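PDB 7D3U: monovalent Na+/H+ antiporter subunit G from Dietzia sp. DQ12-45-1b, which probably takes part in sodium/proton antiport as a small membrane-spanning subunit of the multi-subunit Mrp complex. Local coordinates for residues 32-40 with 89-100. Sequence-based numbering, arbitrary orientation.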
ATOM      1  N   PHE E  32     -52.237  -6.117  14.284  1.00 85.57           N
ATOM      2  CA  PHE E  32     -52.314  -7.499  14.738  1.00 85.57           C
ATOM      3  C   PHE E  32     -51.374  -7.655  15.927  1.00 85.57           C
ATOM      4  O   PHE E  32     -50.196  -7.269  15.840  1.00 85.57           O
ATOM      5  CB  PHE E  32     -51.946  -8.492  13.628  1.00 85.57           C
ATOM      6  CG  PHE E  32     -53.108  -8.891  12.759  1.00 85.57           C
ATOM      7  CD1 PHE E  32     -54.406  -8.767  13.215  1.00 85.57           C
ATOM      8  CD2 PHE E  32     -52.899  -9.397  11.490  1.00 85.57           C
ATOM      9  CE1 PHE E  32     -55.471  -9.128  12.419  1.00 85.57           C
ATOM     10  CE2 PHE E  32     -53.961  -9.760  10.691  1.00 85.57           C
ATOM     11  CZ  PHE E  32     -55.247  -9.627  11.157  1.00 85.57           C
ATOM     12  N   PRO E  33     -51.843  -8.213  17.044  1.00 88.82           N
ATOM     13  CA  PRO E  33     -51.019  -8.182  18.262  1.00 88.82           C
ATOM     14  C   PRO E  33     -49.868  -9.170  18.251  1.00 88.82           C
ATOM     15  O   PRO E  33     -48.776  -8.842  18.728  1.00 88.82           O
ATOM     16  CB  PRO E  33     -52.033  -8.501  19.367  1.00 88.82           C
ATOM     17  CG  PRO E  33     -53.051  -9.355  18.690  1.00 88.82           C
ATOM     18  CD  PRO E  33     -53.140  -8.878  17.264  1.00 88.82           C
ATOM     19  N   ASP E  34     -50.076 -10.366  17.719  1.00 90.48           N
ATOM     20  CA  ASP E  34     -49.111 -11.447  17.838  1.00 90.48           C
ATOM     21  C   ASP E  34     -48.181 -11.500  16.633  1.00 90.48           C
ATOM     22  O   ASP E  34     -48.385 -10.832  15.617  1.00 90.48           O
ATOM     23  CB  ASP E  34     -49.834 -12.786  17.994  1.00 90.48           C
ATOM     24  CG  ASP E  34     -49.204 -13.666  19.044  1.00 90.48           C
ATOM     25  OD1 ASP E  34     -47.965 -13.620  19.186  1.00 90.48           O
ATOM     26  OD2 ASP E  34     -49.945 -14.401  19.729  1.00 90.48           O
ATOM     27  N   LEU E  35     -47.137 -12.319  16.765  1.00 86.41           N
ATOM     28  CA  LEU E  35     -46.345 -12.716  15.609  1.00 86.41           C
ATOM     29  C   LEU E  35     -47.026 -13.833  14.837  1.00 86.41           C
ATOM     30  O   LEU E  35     -46.875 -13.923  13.614  1.00 86.41           O
ATOM     31  CB  LEU E  35     -44.950 -13.162  16.052  1.00 86.41           C
ATOM     32  CG  LEU E  35     -43.926 -13.585  14.994  1.00 86.41           C
ATOM     33  CD1 LEU E  35     -42.543 -13.261  15.488  1.00 86.41           C
ATOM     34  CD2 LEU E  35     -44.011 -15.067  14.679  1.00 86.41           C
ATOM     35  N   TYR E  36     -47.773 -14.688  15.534  1.00 86.53           N
ATOM     36  CA  TYR E  36     -48.407 -15.830  14.893  1.00 86.53           C
ATOM     37  C   TYR E  36     -49.657 -15.416  14.132  1.00 86.53           C
ATOM     38  O   TYR E  36     -49.964 -15.989  13.083  1.00 86.53           O
ATOM     39  CB  TYR E  36     -48.727 -16.892  15.941  1.00 86.53           C
ATOM     40  CG  TYR E  36     -47.572 -17.132  16.882  1.00 86.53           C
ATOM     41  CD1 TYR E  36     -46.490 -17.908  16.497  1.00 86.53           C
ATOM     42  CD2 TYR E  36     -47.552 -16.563  18.145  1.00 86.53           C
ATOM     43  CE1 TYR E  36     -45.430 -18.120  17.346  1.00 86.53           C
ATOM     44  CE2 TYR E  36     -46.497 -16.770  19.000  1.00 86.53           C
ATOM     45  CZ  TYR E  36     -45.438 -17.549  18.596  1.00 86.53           C
ATOM     46  OH  TYR E  36     -44.382 -17.759  19.447  1.00 86.53           O
ATOM     47  N   VAL E  37     -50.390 -14.424  14.641  1.00 85.09           N
ATOM     48  CA  VAL E  37     -51.478 -13.842  13.861  1.00 85.09           C
ATOM     49  C   VAL E  37     -50.924 -13.168  12.615  1.00 85.09           C
ATOM     50  O   VAL E  37     -51.471 -13.311  11.512  1.00 85.09           O
ATOM     51  CB  VAL E  37     -52.290 -12.860  14.725  1.00 85.09           C
ATOM     52  CG1 VAL E  37     -53.409 -12.247  13.913  1.00 85.09           C
ATOM     53  CG2 VAL E  37     -52.843 -13.565  15.945  1.00 85.09           C
ATOM     54  N   ARG E  38     -49.820 -12.434  12.768  1.00 84.89           N
ATOM     55  CA  ARG E  38     -49.194 -11.778  11.626  1.00 84.89           C
ATOM     56  C   ARG E  38     -48.766 -12.796  10.581  1.00 84.89           C
ATOM     57  O   ARG E  38     -49.015 -12.614   9.385  1.00 84.89           O
ATOM     58  CB  ARG E  38     -47.995 -10.951  12.088  1.00 84.89           C
ATOM     59  CG  ARG E  38     -48.348  -9.550  12.539  1.00 84.89           C
ATOM     60  CD  ARG E  38     -47.192  -8.907  13.275  1.00 84.89           C
ATOM     61  NE  ARG E  38     -47.633  -7.761  14.063  1.00 84.89           N
ATOM     62  CZ  ARG E  38     -47.080  -7.390  15.211  1.00 84.89           C
ATOM     63  NH1 ARG E  38     -46.062  -8.075  15.711  1.00 84.89           N
ATOM     64  NH2 ARG E  38     -47.546  -6.333  15.862  1.00 84.89           N
ATOM     65  N   SER E  39     -48.124 -13.882  11.014  1.00 84.27           N
ATOM     66  CA  SER E  39     -47.668 -14.890  10.064  1.00 84.27           C
ATOM     67  C   SER E  39     -48.841 -15.626   9.433  1.00 84.27           C
ATOM     68  O   SER E  39     -48.797 -15.969   8.247  1.00 84.27           O
ATOM     69  CB  SER E  39     -46.726 -15.873  10.755  1.00 84.27           C
ATOM     70  OG  SER E  39     -45.624 -15.197  11.332  1.00 84.27           O
ATOM     71  N   SER E  40     -49.900 -15.874  10.205  1.00 85.81           N
ATOM     72  CA  SER E  40     -51.075 -16.538   9.656  1.00 85.81           C
ATOM     73  C   SER E  40     -51.757 -15.680   8.602  1.00 85.81           C
ATOM     74  O   SER E  40     -52.314 -16.212   7.636  1.00 85.81           O
ATOM     75  CB  SER E  40     -52.057 -16.880  10.775  1.00 85.81           C
ATOM     76  OG  SER E  40     -52.603 -15.706  11.345  1.00 85.81           O
ATOM     77  N   ALA E  89     -42.796 -18.397  11.717  1.00 82.45           N
ATOM     78  CA  ALA E  89     -43.562 -18.570  12.948  1.00 82.45           C
ATOM     79  C   ALA E  89     -42.897 -19.578  13.876  1.00 82.45           C
ATOM     80  O   ALA E  89     -42.827 -19.361  15.092  1.00 82.45           O
ATOM     81  CB  ALA E  89     -44.990 -18.999  12.623  1.00 82.45           C
ATOM     82  N   ARG E  90     -42.399 -20.686  13.322  1.00 84.62           N
ATOM     83  CA  ARG E  90     -41.747 -21.690  14.158  1.00 84.62           C
ATOM     84  C   ARG E  90     -40.497 -21.124  14.822  1.00 84.62           C
ATOM     85  O   ARG E  90     -40.285 -21.307  16.026  1.00 84.62           O
ATOM     86  CB  ARG E  90     -41.401 -22.924  13.329  1.00 84.62           C
ATOM     87  CG  ARG E  90     -40.608 -23.960  14.097  1.00 84.62           C
ATOM     88  CD  ARG E  90     -39.463 -24.495  13.266  1.00 84.62           C
ATOM     89  NE  ARG E  90     -38.590 -25.365  14.044  1.00 84.62           N
ATOM     90  CZ  ARG E  90     -37.433 -25.845  13.605  1.00 84.62           C
ATOM     91  NH1 ARG E  90     -37.007 -25.536  12.389  1.00 84.62           N
ATOM     92  NH2 ARG E  90     -36.702 -26.632  14.380  1.00 84.62           N
ATOM     93  N   ALA E  91     -39.656 -20.431  14.051  1.00 85.01           N
ATOM     94  CA  ALA E  91     -38.446 -19.846  14.616  1.00 85.01           C
ATOM     95  C   ALA E  91     -38.769 -18.747  15.619  1.00 85.01           C
ATOM     96  O   ALA E  91     -38.016 -18.549  16.577  1.00 85.01           O
ATOM     97  CB  ALA E  91     -37.555 -19.303  13.501  1.00 85.01           C
ATOM     98  N   GLY E  92     -39.872 -18.025  15.420  1.00 86.46           N
ATOM     99  CA  GLY E  92     -40.283 -17.049  16.413  1.00 86.46           C
ATOM    100  C   GLY E  92     -40.705 -17.707  17.710  1.00 86.46           C
ATOM    101  O   GLY E  92     -40.383 -17.221  18.796  1.00 86.46           O
ATOM    102  N   PHE E  93     -41.418 -18.830  17.613  1.00 87.98           N
ATOM    103  CA  PHE E  93     -41.744 -19.595  18.810  1.00 87.98           C
ATOM    104  C   PHE E  93     -40.478 -20.062  19.515  1.00 87.98           C
ATOM    105  O   PHE E  93     -40.355 -19.946  20.740  1.00 87.98           O
ATOM    106  CB  PHE E  93     -42.627 -20.789  18.452  1.00 87.98           C
ATOM    107  CG  PHE E  93     -42.953 -21.674  19.622  1.00 87.98           C
ATOM    108  CD1 PHE E  93     -42.091 -22.685  20.011  1.00 87.98           C
ATOM    109  CD2 PHE E  93     -44.124 -21.494  20.332  1.00 87.98           C
ATOM    110  CE1 PHE E  93     -42.389 -23.496  21.080  1.00 87.98           C
ATOM    111  CE2 PHE E  93     -44.426 -22.304  21.404  1.00 87.98           C
ATOM    112  CZ  PHE E  93     -43.555 -23.303  21.780  1.00 87.98           C
ATOM    113  N   LEU E  94     -39.527 -20.601  18.753  1.00 89.28           N
ATOM    114  CA  LEU E  94     -38.288 -21.084  19.352  1.00 89.28           C
ATOM    115  C   LEU E  94     -37.480 -19.942  19.953  1.00 89.28           C
ATOM    116  O   LEU E  94     -36.938 -20.072  21.057  1.00 89.28           O
ATOM    117  CB  LEU E  94     -37.462 -21.839  18.315  1.00 89.28           C
ATOM    118  CG  LEU E  94     -37.990 -23.220  17.937  1.00 89.28           C
ATOM    119  CD1 LEU E  94     -36.962 -23.978  17.121  1.00 89.28           C
ATOM    120  CD2 LEU E  94     -38.364 -23.996  19.183  1.00 89.28           C
ATOM    121  N   SER E  95     -37.387 -18.813  19.248  1.00 86.95           N
ATOM    122  CA  SER E  95     -36.614 -17.688  19.759  1.00 86.95           C
ATOM    123  C   SER E  95     -37.286 -17.013  20.947  1.00 86.95           C
ATOM    124  O   SER E  95     -36.634 -16.233  21.649  1.00 86.95           O
ATOM    125  CB  SER E  95     -36.375 -16.666  18.651  1.00 86.95           C
ATOM    126  OG  SER E  95     -35.664 -15.545  19.144  1.00 86.95           O
ATOM    127  N   GLY E  96     -38.564 -17.287  21.187  1.00 87.31           N
ATOM    128  CA  GLY E  96     -39.244 -16.735  22.341  1.00 87.31           C
ATOM    129  C   GLY E  96     -40.208 -15.610  22.030  1.00 87.31           C
ATOM    130  O   GLY E  96     -40.309 -14.649  22.798  1.00 87.31           O
ATOM    131  N   ALA E  97     -40.923 -15.709  20.912  1.00 87.59           N
ATOM    132  CA  ALA E  97     -41.933 -14.712  20.575  1.00 87.59           C
ATOM    133  C   ALA E  97     -43.130 -14.886  21.498  1.00 87.59           C
ATOM    134  O   ALA E  97     -43.850 -15.885  21.414  1.00 87.59           O
ATOM    135  CB  ALA E  97     -42.351 -14.842  19.114  1.00 87.59           C
ATOM    136  N   ALA E  98     -43.343 -13.920  22.377  1.00 91.48           N
ATOM    137  CA  ALA E  98     -44.429 -14.007  23.341  1.00 91.48           C
ATOM    138  C   ALA E  98     -45.772 -13.926  22.633  1.00 91.48           C
ATOM    139  O   ALA E  98     -46.021 -12.956  21.906  1.00 91.48           O
ATOM    140  CB  ALA E  98     -44.306 -12.893  24.375  1.00 91.48           C
ATOM    141  N   PRO E  99     -46.656 -14.904  22.802  1.00 91.05           N
ATOM    142  CA  PRO E  99     -47.995 -14.793  22.221  1.00 91.05           C
ATOM    143  C   PRO E  99     -48.799 -13.708  22.917  1.00 91.05           C
ATOM    144  O   PRO E  99     -48.543 -13.343  24.066  1.00 91.05           O
ATOM    145  CB  PRO E  99     -48.603 -16.177  22.459  1.00 91.05           C
ATOM    146  CG  PRO E  99     -47.888 -16.686  23.657  1.00 91.05           C
ATOM    147  CD  PRO E  99     -46.486 -16.153  23.563  1.00 91.05           C
ATOM    148  N   THR E 100     -49.785 -13.186  22.191  1.00 93.88           N
ATOM    149  CA  THR E 100     -50.590 -12.089  22.709  1.00 93.88           C
ATOM    150  C   THR E 100     -51.302 -12.502  23.991  1.00 93.88           C
ATOM    151  O   THR E 100     -51.563 -13.681  24.241  1.00 93.88           O
ATOM    152  CB  THR E 100     -51.618 -11.637  21.675  1.00 93.88           C
ATOM    153  OG1 THR E 100     -50.939 -11.174  20.502  1.00 93.88           O
ATOM    154  CG2 THR E 100     -52.462 -10.508  22.230  1.00 93.88           C
TER
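Tyr36 and Asp34 hold residues 97-100, just after helix 68-95, at Ala97 and Thr100. Thr100 N donates to Asp34 OD2 (2.8 Å, nearly straight at 166°), arriving from above the carboxylate plane, while Tyr36 OH donates to Ala97 O (2.8 Å). With CG anti to the carbonyl carbon (chi1 -46°), the Tyr36 ring reaches toward 89-100 and meets Ala89 O, Phe93 CB, Ala97 O and Pro99 CA at its edge. Leu35 splits its methyls, CD1 against Ala97 CB (4.0 Å) and CD2 against Ala89 CA (3.9 Å); Ser39 CB meets Ala89 CB one helical turn on. The other carboxylate oxygen, Asp34 OD1, accepts from Leu35 N (2.9 Å), a bond to the next residue's backbone that helps fix the carboxylate. Replacing Asp34 by an alanine removes both oxygens, and the Thr100 end of the loop is likely to be held less firmly. Gly96, with positive phi, is the C' residue of a Schellman motif that ends helix 68-95. Phe110 of the same chain and Phe44 of the neighbouring cation antiporter subunit also pack on Tyr36. The contact joins helices 35-60 and 68-95, the axes of segments 35-40 and 89-95 running nearly antiparallel, 10.0 Å apart at their closest.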